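Local coordinates for protein putative isomerase (Streptomyces coelicolor A3, PDB 2OQH) that belongs to the enolase superfamily and probably catalyses the dehydration of D-glucarate to 5-dehydro-4-deoxy-D-glucarate, at residues 121-126 with 312-317; 177-182 with 212-217; 8-13 with 32-37; 244-249 with 266-271. One frame throughout, in Å; residues are numbered along the deposited sequence.

Contact 1: residues 121-126 with 312-317; sequences GGAVRD and VVSSTP. With SO4 (sulfate ion), chain E.
Ser314 O is gripped by two consecutive backbone amides of the facing loop. Val124 N gives it a nearly straight hydrogen bond of 2.7 Å, and Arg125 N adds a weak one. The arrangement ties the C-terminal end of helix 303-315 of the TIM barrel to the loop between helix 116-119 and strand 127-134. Ser314 also works through its side chain. Its OG lies anti to the backbone N (chi1 180°) and donates to Arg125 O at 2.9 Å, almost in line with the carbonyl. The two segments are thus pinned by bonds running in both directions.

Arg125 then reaches across to carbonyls at the helix end. Its chain bends at chi3 (63°), which turns the guanidinium so that its edge meets them. NH1 donates to Thr316 O at 2.7 Å. This donor stands above the carbonyl plane, while the oxygen stays in the guanidinium plane. NH1 also makes a weak bond to Val313 O. NH2 takes Pro317 O at 2.9 Å. Thr316 O thus has a good donor in the arginine, while Val313 O also accepts from Thr316 N within its own segment. On the outer side, Val124 CG1 packs on Pro317 CG at 4.2 Å. A sulfate, probably from the crystallisation liquor, occupies another part of the guanidinium edge, with Arg125 NE donating to its O3 at 3.0 Å.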
loop_
_atom_site.group_PDB
_atom_site.type_symbol
_atom_site.label_atom_id
_atom_site.label_comp_id
_atom_site.label_asym_id
_atom_site.label_seq_id
_atom_site.Cartn_x
_atom_site.Cartn_y
_atom_site.Cartn_z
ATOM N N GLY A 121 1.990 17.389 9.196
ATOM C CA GLY A 121 2.859 17.420 10.359
ATOM C C GLY A 121 4.333 17.612 10.050
ATOM O O GLY A 121 5.155 17.730 10.956
ATOM N N GLY A 122 4.679 17.647 8.768
ATOM C CA GLY A 122 6.069 17.839 8.411
ATOM C C GLY A 122 6.866 16.550 8.408
ATOM O O GLY A 122 6.506 15.564 9.054
ATOM N N ALA A 123 7.972 16.579 7.681
ATOM C CA ALA A 123 8.841 15.427 7.544
ATOM C C ALA A 123 9.632 15.078 8.793
ATOM O O ALA A 123 10.119 15.960 9.503
ATOM C CB ALA A 123 9.798 15.655 6.385
ATOM N N VAL A 124 9.734 13.776 9.057
ATOM C CA VAL A 124 10.511 13.250 10.172
ATOM C C VAL A 124 11.565 12.357 9.531
ATOM O O VAL A 124 12.507 11.917 10.182
ATOM C CB VAL A 124 9.661 12.424 11.168
ATOM C CG1 VAL A 124 8.773 13.351 11.966
ATOM C CG2 VAL A 124 8.830 11.387 10.429
ATOM N N ARG A 125 11.378 12.101 8.240
ATOM C CA ARG A 125 12.303 11.309 7.434
ATOM C C ARG A 125 12.123 11.739 5.976
ATOM O O ARG A 125 11.018 12.097 5.565
ATOM C CB ARG A 125 12.040 9.802 7.597
ATOM C CG ARG A 125 10.702 9.291 7.076
ATOM C CD ARG A 125 10.644 7.767 7.211
ATOM N NE ARG A 125 10.715 7.319 8.606
ATOM C CZ ARG A 125 9.706 7.401 9.471
ATOM N NH1 ARG A 125 8.544 7.910 9.087
ATOM N NH2 ARG A 125 9.855 6.976 10.719
ATOM N N ASP A 126 13.201 11.721 5.196
ATOM C CA ASP A 126 13.114 12.142 3.795
ATOM C C ASP A 126 13.267 10.998 2.796
ATOM O O ASP A 126 12.961 11.157 1.610
ATOM C CB ASP A 126 14.163 13.224 3.512
ATOM C CG ASP A 126 15.580 12.722 3.694
ATOM O OD1 ASP A 126 15.837 12.007 4.691
ATOM O OD2 ASP A 126 16.448 13.052 2.844
ATOM N N VAL A 312 2.724 10.463 3.520
ATOM C CA VAL A 312 2.273 9.908 4.782
ATOM C C VAL A 312 3.448 9.334 5.564
ATOM O O VAL A 312 3.641 9.670 6.728
ATOM C CB VAL A 312 1.203 8.831 4.563
ATOM C CG1 VAL A 312 0.816 8.200 5.895
ATOM C CG2 VAL A 312 -0.027 9.465 3.916
ATOM N N VAL A 313 4.247 8.489 4.920
ATOM C CA VAL A 313 5.394 7.891 5.592
ATOM C C VAL A 313 6.339 8.960 6.125
ATOM O O VAL A 313 6.782 8.906 7.275
ATOM C CB VAL A 313 6.184 6.961 4.642
ATOM C CG1 VAL A 313 7.446 6.468 5.335
ATOM C CG2 VAL A 313 5.322 5.780 4.221
ATOM N N SER A 314 6.629 9.940 5.278
ATOM C CA SER A 314 7.531 11.034 5.613
ATOM C C SER A 314 7.136 11.795 6.880
ATOM O O SER A 314 7.998 12.204 7.658
ATOM C CB SER A 314 7.608 12.006 4.425
ATOM O OG SER A 314 8.467 13.101 4.698
ATOM N N SER A 315 5.838 11.980 7.091
ATOM C CA SER A 315 5.359 12.719 8.259
ATOM C C SER A 315 4.910 11.842 9.427
ATOM O O SER A 315 4.431 12.352 10.443
ATOM C CB SER A 315 4.188 13.613 7.848
ATOM O OG SER A 315 3.102 12.836 7.365
ATOM N N THR A 316 5.082 10.533 9.303
ATOM C CA THR A 316 4.610 9.621 10.342
ATOM C C THR A 316 5.694 8.784 11.026
ATOM O O THR A 316 6.210 7.822 10.453
ATOM C CB THR A 316 3.530 8.693 9.747
ATOM O OG1 THR A 316 2.544 9.489 9.069
ATOM C CG2 THR A 316 2.850 7.881 10.841
ATOM N N PRO A 317 6.036 9.133 12.278
ATOM C CA PRO A 317 7.059 8.420 13.044
ATOM C C PRO A 317 6.988 6.886 13.052
ATOM O O PRO A 317 7.977 6.224 12.766
ATOM C CB PRO A 317 6.912 9.019 14.442
ATOM C CG PRO A 317 6.593 10.444 14.143
ATOM C CD PRO A 317 5.549 10.304 13.035
HETATM S S SO4 E . 13.660 6.279 10.659
HETATM O O1 SO4 E . 12.677 5.193 10.492
HETATM O O2 SO4 E . 13.387 7.013 11.910
HETATM O O3 SO4 E . 13.559 7.212 9.505
HETATM O O4 SO4 E . 15.018 5.716 10.719
#

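Contact 2: residues 177-182 with 212-217; sequences GDVAIL and IALEEL
Val179 and Leu182 of helix 175-188 meet Ala213, Leu214 and Leu217 in a wholly apolar contact. The Leu214 side chain fits between the two helix residues. Its CD2 lies 3.5 Å from Leu182 CD1, closer than usual for two methyls, and these two side chains cross at about a right angle. The same CD2 meets Val179 CG1 at 3.8 Å. That valine methyl is directed across the gap because it stands anti to its own backbone N (chi1 -180°). It also reaches Ala213 CB at 4.2 Å. Three residues after Leu214, Leu217 CD1 rests against Leu182 CB at 3.8 Å.

No hydrogen bond joins the two segments. Polar groups around the contact pair with other parts of the chain. Leu217 O accepts from Arg186 NE. Asp178 turns away from the contact, to a salt bridge with Arg136 and a hydrogen bond from Trp202 NE1.

The contact joins successive helices on the outside of the barrel, with strand 193-197 between them in sequence. Leu182 continues inward onto Leu194 and Val196 of that strand and onto Leu169 of strand 166-170. Leu214 is backed by Leu219 and Ile241 in the loops leading to strands 221-223 and 243-245.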
loop_
_atom_site.group_PDB
_atom_site.type_symbol
_atom_site.label_atom_id
_atom_site.label_comp_id
_atom_site.label_asym_id
_atom_site.label_seq_id
_atom_site.Cartn_x
_atom_site.Cartn_y
_atom_site.Cartn_z
ATOM N N GLY A 177 6.572 -26.115 1.580
ATOM C CA GLY A 177 7.417 -25.535 0.550
ATOM C C GLY A 177 7.825 -24.110 0.858
ATOM O O GLY A 177 8.967 -23.711 0.608
ATOM N N ASP A 178 6.891 -23.330 1.395
ATOM C CA ASP A 178 7.193 -21.947 1.737
ATOM C C ASP A 178 8.289 -21.941 2.793
ATOM O O ASP A 178 9.277 -21.209 2.681
ATOM C CB ASP A 178 5.953 -21.233 2.284
ATOM C CG ASP A 178 4.830 -21.138 1.268
ATOM O OD1 ASP A 178 5.108 -21.191 0.049
ATOM O OD2 ASP A 178 3.660 -20.995 1.690
ATOM N N VAL A 179 8.116 -22.772 3.814
ATOM C CA VAL A 179 9.094 -22.863 4.892
ATOM C C VAL A 179 10.471 -23.242 4.339
ATOM O O VAL A 179 11.490 -22.674 4.745
ATOM C CB VAL A 179 8.657 -23.908 5.946
ATOM C CG1 VAL A 179 9.684 -23.989 7.067
ATOM C CG2 VAL A 179 7.288 -23.540 6.503
ATOM N N ALA A 180 10.497 -24.199 3.412
ATOM C CA ALA A 180 11.752 -24.647 2.806
ATOM C C ALA A 180 12.436 -23.473 2.115
ATOM O O ALA A 180 13.646 -23.296 2.227
ATOM C CB ALA A 180 11.478 -25.764 1.799
ATOM N N ILE A 181 11.650 -22.676 1.403
ATOM C CA ILE A 181 12.168 -21.510 0.698
ATOM C C ILE A 181 12.748 -20.486 1.662
ATOM O O ILE A 181 13.871 -20.009 1.476
ATOM C CB ILE A 181 11.059 -20.829 -0.129
ATOM C CG1 ILE A 181 10.651 -21.738 -1.283
ATOM C CG2 ILE A 181 11.530 -19.475 -0.643
ATOM C CD1 ILE A 181 9.476 -21.227 -2.059
ATOM N N LEU A 182 11.979 -20.145 2.692
ATOM C CA LEU A 182 12.427 -19.164 3.671
ATOM C C LEU A 182 13.736 -19.565 4.351
ATOM O O LEU A 182 14.591 -18.717 4.606
ATOM C CB LEU A 182 11.325 -18.926 4.711
ATOM C CG LEU A 182 10.055 -18.295 4.129
ATOM C CD1 LEU A 182 8.922 -18.356 5.141
ATOM C CD2 LEU A 182 10.349 -16.854 3.713
ATOM N N ILE A 212 5.829 -22.232 13.930
ATOM C CA ILE A 212 6.778 -22.773 14.886
ATOM C C ILE A 212 8.103 -23.083 14.175
ATOM O O ILE A 212 9.179 -22.776 14.687
ATOM C CB ILE A 212 6.220 -24.045 15.538
ATOM C CG1 ILE A 212 5.023 -23.683 16.422
ATOM C CG2 ILE A 212 7.299 -24.739 16.353
ATOM C CD1 ILE A 212 4.339 -24.875 17.046
ATOM N N ALA A 213 8.016 -23.674 12.988
ATOM C CA ALA A 213 9.206 -24.014 12.217
ATOM C C ALA A 213 9.964 -22.778 11.730
ATOM O O ALA A 213 11.173 -22.833 11.515
ATOM C CB ALA A 213 8.819 -24.881 11.030
ATOM N N LEU A 214 9.258 -21.661 11.568
ATOM C CA LEU A 214 9.875 -20.427 11.087
ATOM C C LEU A 214 10.494 -19.550 12.174
ATOM O O LEU A 214 11.253 -18.624 11.871
ATOM C CB LEU A 214 8.847 -19.608 10.306
ATOM C CG LEU A 214 8.312 -20.242 9.019
ATOM C CD1 LEU A 214 7.144 -19.411 8.496
ATOM C CD2 LEU A 214 9.424 -20.335 7.981
ATOM N N GLU A 215 10.173 -19.831 13.432
ATOM C CA GLU A 215 10.704 -19.043 14.541
ATOM C C GLU A 215 12.228 -18.951 14.538
ATOM O O GLU A 215 12.787 -17.943 14.947
ATOM C CB GLU A 215 10.249 -19.623 15.885
ATOM C CG GLU A 215 8.745 -19.752 16.039
ATOM C CD GLU A 215 8.330 -20.187 17.433
ATOM O OE1 GLU A 215 9.026 -21.027 18.040
ATOM O OE2 GLU A 215 7.292 -19.699 17.915
ATOM N N GLU A 216 12.905 -20.001 14.088
ATOM C CA GLU A 216 14.369 -19.984 14.076
ATOM C C GLU A 216 14.976 -19.074 13.002
ATOM O O GLU A 216 16.191 -18.871 12.972
ATOM C CB GLU A 216 14.913 -21.408 13.916
ATOM C CG GLU A 216 14.501 -22.082 12.622
ATOM C CD GLU A 216 15.106 -23.468 12.462
ATOM O OE1 GLU A 216 14.896 -24.083 11.395
ATOM O OE2 GLU A 216 15.789 -23.947 13.402
ATOM N N LEU A 217 14.133 -18.511 12.138
ATOM C CA LEU A 217 14.598 -17.627 11.066
ATOM C C LEU A 217 14.477 -16.137 11.427
ATOM O O LEU A 217 14.899 -15.265 10.663
ATOM C CB LEU A 217 13.808 -17.919 9.782
ATOM C CG LEU A 217 13.773 -19.392 9.346
ATOM C CD1 LEU A 217 12.945 -19.543 8.086
ATOM C CD2 LEU A 217 15.189 -19.897 9.111
#

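Contact 3: residues 8-13 with 32-37; sequences VDVWVV and TRTVVR
Val10 CG1 and Thr34 CG2 are pressed together at 3.4 Å, tighter than normal for two methyl groups. Each methyl stands anti to its own backbone N, and the two side chains meet at a slant. Val10 CG1 also touches Val36 CG2 at 4.1 Å, and Val12 lies over Thr32 with CG1 on CG2. Val10, Val12 and Thr34 face helix 54-63. On the opposite face Val13 CG2 meets Val35 CG2, and Val13 continues onto helix 359-368.

The strands belong to the three-stranded antiparallel sheet of the N-terminal capping domain found in the enolase superfamily. Strand 31-40 is the middle one, flanked by strands 5-15 and 45-51. Hydrogen-bonded pairs at Asp9-Arg37, Trp11-Val35 and Val13-Arg33 alternate with non-hydrogen-bonded ones. Trp11 N donates to Val35 O at 2.9 Å.

At the outer end Trp11 meets Arg37 edge-on. Its CH2 sits over the centre of the guanidinium at 3.6 Å from CZ, with the two planes 86° apart. The indole edge thus holds one guanidinium face, while the Trp47 ring meets the indole with the planes about 20° apart. At the guanidinium edge, NH2 forms a salt bridge to Asp9 OD2 at 2.9 Å, reaching it from above the carboxylate plane. A water accepts from Arg37 NE at 3.1 Å and donates back to Arg37 O.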
loop_
_atom_site.group_PDB
_atom_site.type_symbol
_atom_site.label_atom_id
_atom_site.label_comp_id
_atom_site.label_asym_id
_atom_site.label_seq_id
_atom_site.Cartn_x
_atom_site.Cartn_y
_atom_site.Cartn_z
ATOM N N VAL A 8 -15.025 17.431 -11.458
ATOM C CA VAL A 8 -14.461 16.174 -10.983
ATOM C C VAL A 8 -14.477 15.253 -12.194
ATOM O O VAL A 8 -15.542 14.783 -12.607
ATOM C CB VAL A 8 -15.325 15.523 -9.874
ATOM C CG1 VAL A 8 -14.662 14.238 -9.401
ATOM C CG2 VAL A 8 -15.506 16.488 -8.710
ATOM N N ASP A 9 -13.306 15.010 -12.775
ATOM C CA ASP A 9 -13.207 14.153 -13.953
ATOM C C ASP A 9 -12.483 12.852 -13.648
ATOM O O ASP A 9 -11.489 12.835 -12.913
ATOM C CB ASP A 9 -12.501 14.911 -15.070
ATOM C CG ASP A 9 -13.309 16.094 -15.553
ATOM O OD1 ASP A 9 -14.430 15.861 -16.058
ATOM O OD2 ASP A 9 -12.840 17.241 -15.417
ATOM N N VAL A 10 -12.978 11.766 -14.227
ATOM C CA VAL A 10 -12.405 10.454 -13.972
ATOM C C VAL A 10 -11.978 9.722 -15.236
ATOM O O VAL A 10 -12.714 9.682 -16.222
ATOM C CB VAL A 10 -13.419 9.564 -13.215
ATOM C CG1 VAL A 10 -12.719 8.346 -12.637
ATOM C CG2 VAL A 10 -14.105 10.373 -12.119
ATOM N N TRP A 11 -10.777 9.151 -15.196
ATOM C CA TRP A 11 -10.238 8.390 -16.320
ATOM C C TRP A 11 -9.819 7.029 -15.795
ATOM O O TRP A 11 -9.423 6.904 -14.643
ATOM C CB TRP A 11 -8.979 9.048 -16.894
ATOM C CG TRP A 11 -9.167 10.363 -17.597
ATOM C CD1 TRP A 11 -9.395 10.559 -18.933
ATOM C CD2 TRP A 11 -9.077 11.668 -17.008
ATOM N NE1 TRP A 11 -9.442 11.909 -19.208
ATOM C CE2 TRP A 11 -9.251 12.611 -18.043
ATOM C CE3 TRP A 11 -8.862 12.133 -15.702
ATOM C CZ2 TRP A 11 -9.215 13.995 -17.813
ATOM C CZ3 TRP A 11 -8.827 13.514 -15.474
ATOM C CH2 TRP A 11 -9.003 14.422 -16.524
ATOM N N VAL A 12 -9.921 6.013 -16.641
ATOM C CA VAL A 12 -9.472 4.674 -16.283
ATOM C C VAL A 12 -8.340 4.445 -17.275
ATOM O O VAL A 12 -8.505 4.672 -18.472
ATOM C CB VAL A 12 -10.563 3.599 -16.481
ATOM C CG1 VAL A 12 -9.976 2.215 -16.224
ATOM C CG2 VAL A 12 -11.708 3.840 -15.513
ATOM N N VAL A 13 -7.184 4.023 -16.782
ATOM C CA VAL A 13 -6.040 3.823 -17.656
ATOM C C VAL A 13 -5.325 2.493 -17.436
ATOM O O VAL A 13 -5.423 1.890 -16.362
ATOM C CB VAL A 13 -5.020 4.958 -17.463
ATOM C CG1 VAL A 13 -5.677 6.304 -17.722
ATOM C CG2 VAL A 13 -4.471 4.917 -16.044
ATOM N N THR A 32 -4.240 -1.754 -14.405
ATOM C CA THR A 32 -5.312 -0.792 -14.606
ATOM C C THR A 32 -5.507 0.066 -13.355
ATOM O O THR A 32 -5.527 -0.453 -12.239
ATOM C CB THR A 32 -6.632 -1.523 -14.961
ATOM O OG1 THR A 32 -6.483 -2.194 -16.222
ATOM C CG2 THR A 32 -7.777 -0.540 -15.063
ATOM N N ARG A 33 -5.644 1.378 -13.549
ATOM C CA ARG A 33 -5.831 2.318 -12.448
ATOM C C ARG A 33 -6.841 3.407 -12.812
ATOM O O ARG A 33 -7.004 3.749 -13.984
ATOM C CB ARG A 33 -4.500 2.994 -12.090
ATOM C CG ARG A 33 -3.345 2.036 -11.828
ATOM C CD ARG A 33 -3.501 1.304 -10.508
ATOM N NE ARG A 33 -3.415 2.212 -9.368
ATOM C CZ ARG A 33 -3.347 1.811 -8.100
ATOM N NH1 ARG A 33 -3.356 0.517 -7.811
ATOM N NH2 ARG A 33 -3.264 2.700 -7.119
ATOM N N THR A 34 -7.510 3.950 -11.800
ATOM C CA THR A 34 -8.479 5.020 -11.998
ATOM C C THR A 34 -7.832 6.330 -11.550
ATOM O O THR A 34 -7.300 6.416 -10.442
ATOM C CB THR A 34 -9.764 4.788 -11.163
ATOM O OG1 THR A 34 -10.506 3.691 -11.710
ATOM C CG2 THR A 34 -10.641 6.042 -11.163
ATOM N N VAL A 35 -7.863 7.342 -12.414
ATOM C CA VAL A 35 -7.281 8.642 -12.087
ATOM C C VAL A 35 -8.379 9.691 -11.984
ATOM O O VAL A 35 -9.308 9.715 -12.794
ATOM C CB VAL A 35 -6.271 9.096 -13.158
ATOM C CG1 VAL A 35 -5.613 10.394 -12.727
ATOM C CG2 VAL A 35 -5.223 8.016 -13.375
ATOM N N VAL A 36 -8.267 10.562 -10.988
ATOM C CA VAL A 36 -9.271 11.598 -10.770
ATOM C C VAL A 36 -8.638 12.982 -10.717
ATOM O O VAL A 36 -7.521 13.133 -10.225
ATOM C CB VAL A 36 -10.020 11.351 -9.436
ATOM C CG1 VAL A 36 -11.008 12.479 -9.163
ATOM C CG2 VAL A 36 -10.728 10.000 -9.483
ATOM N N ARG A 37 -9.338 13.979 -11.258
ATOM C CA ARG A 37 -8.855 15.357 -11.225
ATOM C C ARG A 37 -9.927 16.243 -10.609
ATOM O O ARG A 37 -11.079 16.240 -11.050
ATOM C CB ARG A 37 -8.531 15.898 -12.628
ATOM C CG ARG A 37 -8.120 17.391 -12.620
ATOM C CD ARG A 37 -7.891 17.965 -14.032
ATOM N NE ARG A 37 -9.114 17.933 -14.822
ATOM C CZ ARG A 37 -9.162 17.987 -16.151
ATOM N NH1 ARG A 37 -8.046 18.081 -16.864
ATOM N NH2 ARG A 37 -10.331 17.917 -16.768
HETATM O O HOH W 1 -11.801 18.085 -13.381
#

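Contact 4: residues 244-249 with 266-271; sequences CTNMCV and VIHGDV
His268 projects toward strand 243-245, and each part of its side chain meets a different group there. CB lies 3.4 Å from Asn246 CB, and both side chains run the same way. CG passes near the Asn246 CB and the Cys244 sulfur. CD2 is 3.3 Å from Cys244 SG, and on its other flank Asn246 ND2 comes to 3.6 Å. The sulfur stands oblique to the ring. It reaches there because SG is anti to the Cys244 backbone N (chi1 -179°). At the tip, NE2 makes a weak hydrogen bond to Glu223 OE1.

The backbones pair in parallel. Thr245 N donates to Val266 O at 3.2 Å, and His268 N donates to Thr245 O at 3.0 Å. Past the strand, a water links Val249 O to His268 O. Thr245 OG1 accepts from Met247 N and Cys248 N in an ST motif, and it also pairs with Asp224. Val249 CG1 meets Ile267 CD1 at 4.1 Å, on the side of helix 252-260.

This is a beta-alpha-beta unit of the TIM barrel, strand 243-245, helix 252-260 and strand 266-269, seen at the C-terminal strand ends that carry the active site in the enolase superfamily.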
loop_
_atom_site.group_PDB
_atom_site.type_symbol
_atom_site.label_atom_id
_atom_site.label_comp_id
_atom_site.label_asym_id
_atom_site.label_seq_id
_atom_site.Cartn_x
_atom_site.Cartn_y
_atom_site.Cartn_z
ATOM N N CYS A 244 1.368 -9.879 11.270
ATOM C CA CYS A 244 0.928 -8.698 10.542
ATOM C C CYS A 244 -0.309 -8.980 9.693
ATOM O O CYS A 244 -0.566 -10.128 9.317
ATOM C CB CYS A 244 2.080 -8.202 9.659
ATOM S SG CYS A 244 1.745 -6.718 8.683
ATOM N N THR A 245 -1.076 -7.935 9.396
ATOM C CA THR A 245 -2.279 -8.091 8.587
ATOM C C THR A 245 -2.668 -6.854 7.784
ATOM O O THR A 245 -2.353 -5.721 8.152
ATOM C CB THR A 245 -3.516 -8.435 9.455
ATOM O OG1 THR A 245 -4.581 -8.895 8.616
ATOM C CG2 THR A 245 -4.014 -7.190 10.195
ATOM N N ASN A 246 -3.359 -7.103 6.679
ATOM C CA ASN A 246 -3.913 -6.050 5.838
ATOM C C ASN A 246 -5.146 -6.701 5.236
ATOM O O ASN A 246 -5.640 -6.289 4.194
ATOM C CB ASN A 246 -2.929 -5.567 4.755
ATOM C CG ASN A 246 -2.580 -6.633 3.736
ATOM O OD1 ASN A 246 -3.443 -7.159 3.037
ATOM N ND2 ASN A 246 -1.297 -6.948 3.640
HETATM N N MSE A 247 -5.632 -7.730 5.934
HETATM C CA MSE A 247 -6.814 -8.485 5.529
HETATM C C MSE A 247 -7.862 -8.705 6.629
HETATM O O MSE A 247 -9.055 -8.721 6.330
HETATM C CB MSE A 247 -6.412 -9.849 4.964
HETATM C CG MSE A 247 -5.712 -9.786 3.611
HETATM SE SE MSE A 247 -5.193 -11.540 2.956
HETATM C CE MSE A 247 -6.932 -12.209 2.479
ATOM N N CYS A 248 -7.447 -8.888 7.883
ATOM C CA CYS A 248 -8.437 -9.110 8.941
ATOM C C CYS A 248 -8.785 -7.829 9.713
ATOM O O CYS A 248 -9.734 -7.808 10.496
ATOM C CB CYS A 248 -7.988 -10.225 9.902
ATOM S SG CYS A 248 -6.713 -9.809 11.091
ATOM N N VAL A 249 -8.008 -6.772 9.483
ATOM C CA VAL A 249 -8.245 -5.461 10.087
ATOM C C VAL A 249 -8.023 -4.475 8.945
ATOM O O VAL A 249 -6.892 -4.051 8.705
ATOM C CB VAL A 249 -7.246 -5.133 11.219
ATOM C CG1 VAL A 249 -7.452 -3.692 11.683
ATOM C CG2 VAL A 249 -7.433 -6.091 12.387
ATOM N N VAL A 266 1.257 -6.202 14.209
ATOM C CA VAL A 266 1.597 -5.184 13.228
ATOM C C VAL A 266 0.453 -5.017 12.237
ATOM O O VAL A 266 -0.097 -6.005 11.749
ATOM C CB VAL A 266 2.872 -5.585 12.436
ATOM C CG1 VAL A 266 3.231 -4.500 11.424
ATOM C CG2 VAL A 266 4.030 -5.831 13.398
ATOM N N ILE A 267 0.091 -3.772 11.944
ATOM C CA ILE A 267 -0.976 -3.516 10.988
ATOM C C ILE A 267 -0.455 -2.767 9.767
ATOM O O ILE A 267 0.380 -1.881 9.888
ATOM C CB ILE A 267 -2.116 -2.687 11.604
ATOM C CG1 ILE A 267 -2.752 -3.455 12.763
ATOM C CG2 ILE A 267 -3.170 -2.390 10.543
ATOM C CD1 ILE A 267 -3.895 -2.716 13.436
ATOM N N HIS A 268 -0.957 -3.137 8.595
ATOM C CA HIS A 268 -0.574 -2.491 7.343
ATOM C C HIS A 268 -1.540 -1.358 7.011
ATOM O O HIS A 268 -2.741 -1.578 6.903
ATOM C CB HIS A 268 -0.614 -3.491 6.179
ATOM C CG HIS A 268 0.714 -4.091 5.834
ATOM N ND1 HIS A 268 1.799 -3.332 5.455
ATOM C CD2 HIS A 268 1.119 -5.378 5.781
ATOM C CE1 HIS A 268 2.819 -4.128 5.183
ATOM N NE2 HIS A 268 2.431 -5.376 5.375
ATOM N N GLY A 269 -1.023 -0.147 6.860
ATOM C CA GLY A 269 -1.879 0.960 6.482
ATOM C C GLY A 269 -1.956 0.929 4.965
ATOM O O GLY A 269 -1.219 0.176 4.334
ATOM N N ASP A 270 -2.846 1.727 4.384
ATOM C CA ASP A 270 -3.012 1.803 2.936
ATOM C C ASP A 270 -4.138 2.790 2.675
ATOM O O ASP A 270 -5.313 2.505 2.926
ATOM C CB ASP A 270 -3.369 0.431 2.347
ATOM C CG ASP A 270 -3.587 0.478 0.840
ATOM O OD1 ASP A 270 -3.540 1.581 0.252
ATOM O OD2 ASP A 270 -3.807 -0.594 0.238
ATOM N N VAL A 271 -3.761 3.958 2.175
ATOM C CA VAL A 271 -4.715 5.016 1.893
ATOM C C VAL A 271 -5.879 4.562 1.032
ATOM O O VAL A 271 -7.028 4.927 1.272
ATOM C CB VAL A 271 -4.013 6.201 1.202
ATOM C CG1 VAL A 271 -5.046 7.194 0.675
ATOM C CG2 VAL A 271 -3.082 6.874 2.182
HETATM O O HOH W 2 -5.251 -2.951 6.670
#

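Overall arrangement
Contacts 2 and 4 belong to the barrel, contact 1 joins a barrel helix to the loop before strand 127-134, and contact 3 belongs to the N-terminal capping domain. Contact 4 is the most central, 9 Å from the centre of the chain, and lies at the barrel end where the active site is expected. Contact 1 comes within about 4 Å of it between nearest atoms, and Asp270 and Val271 touch His309 of helix 303-315. Contact 3 approaches to about 7 Å of contact 4. Arg33, held by a salt bridge to Glu49, also makes a weak hydrogen bond from NH1 to Gly299 O. Contact 2 is on the far side, its centre 42 Å from that of contact 3. The sulfate sits at contact 1.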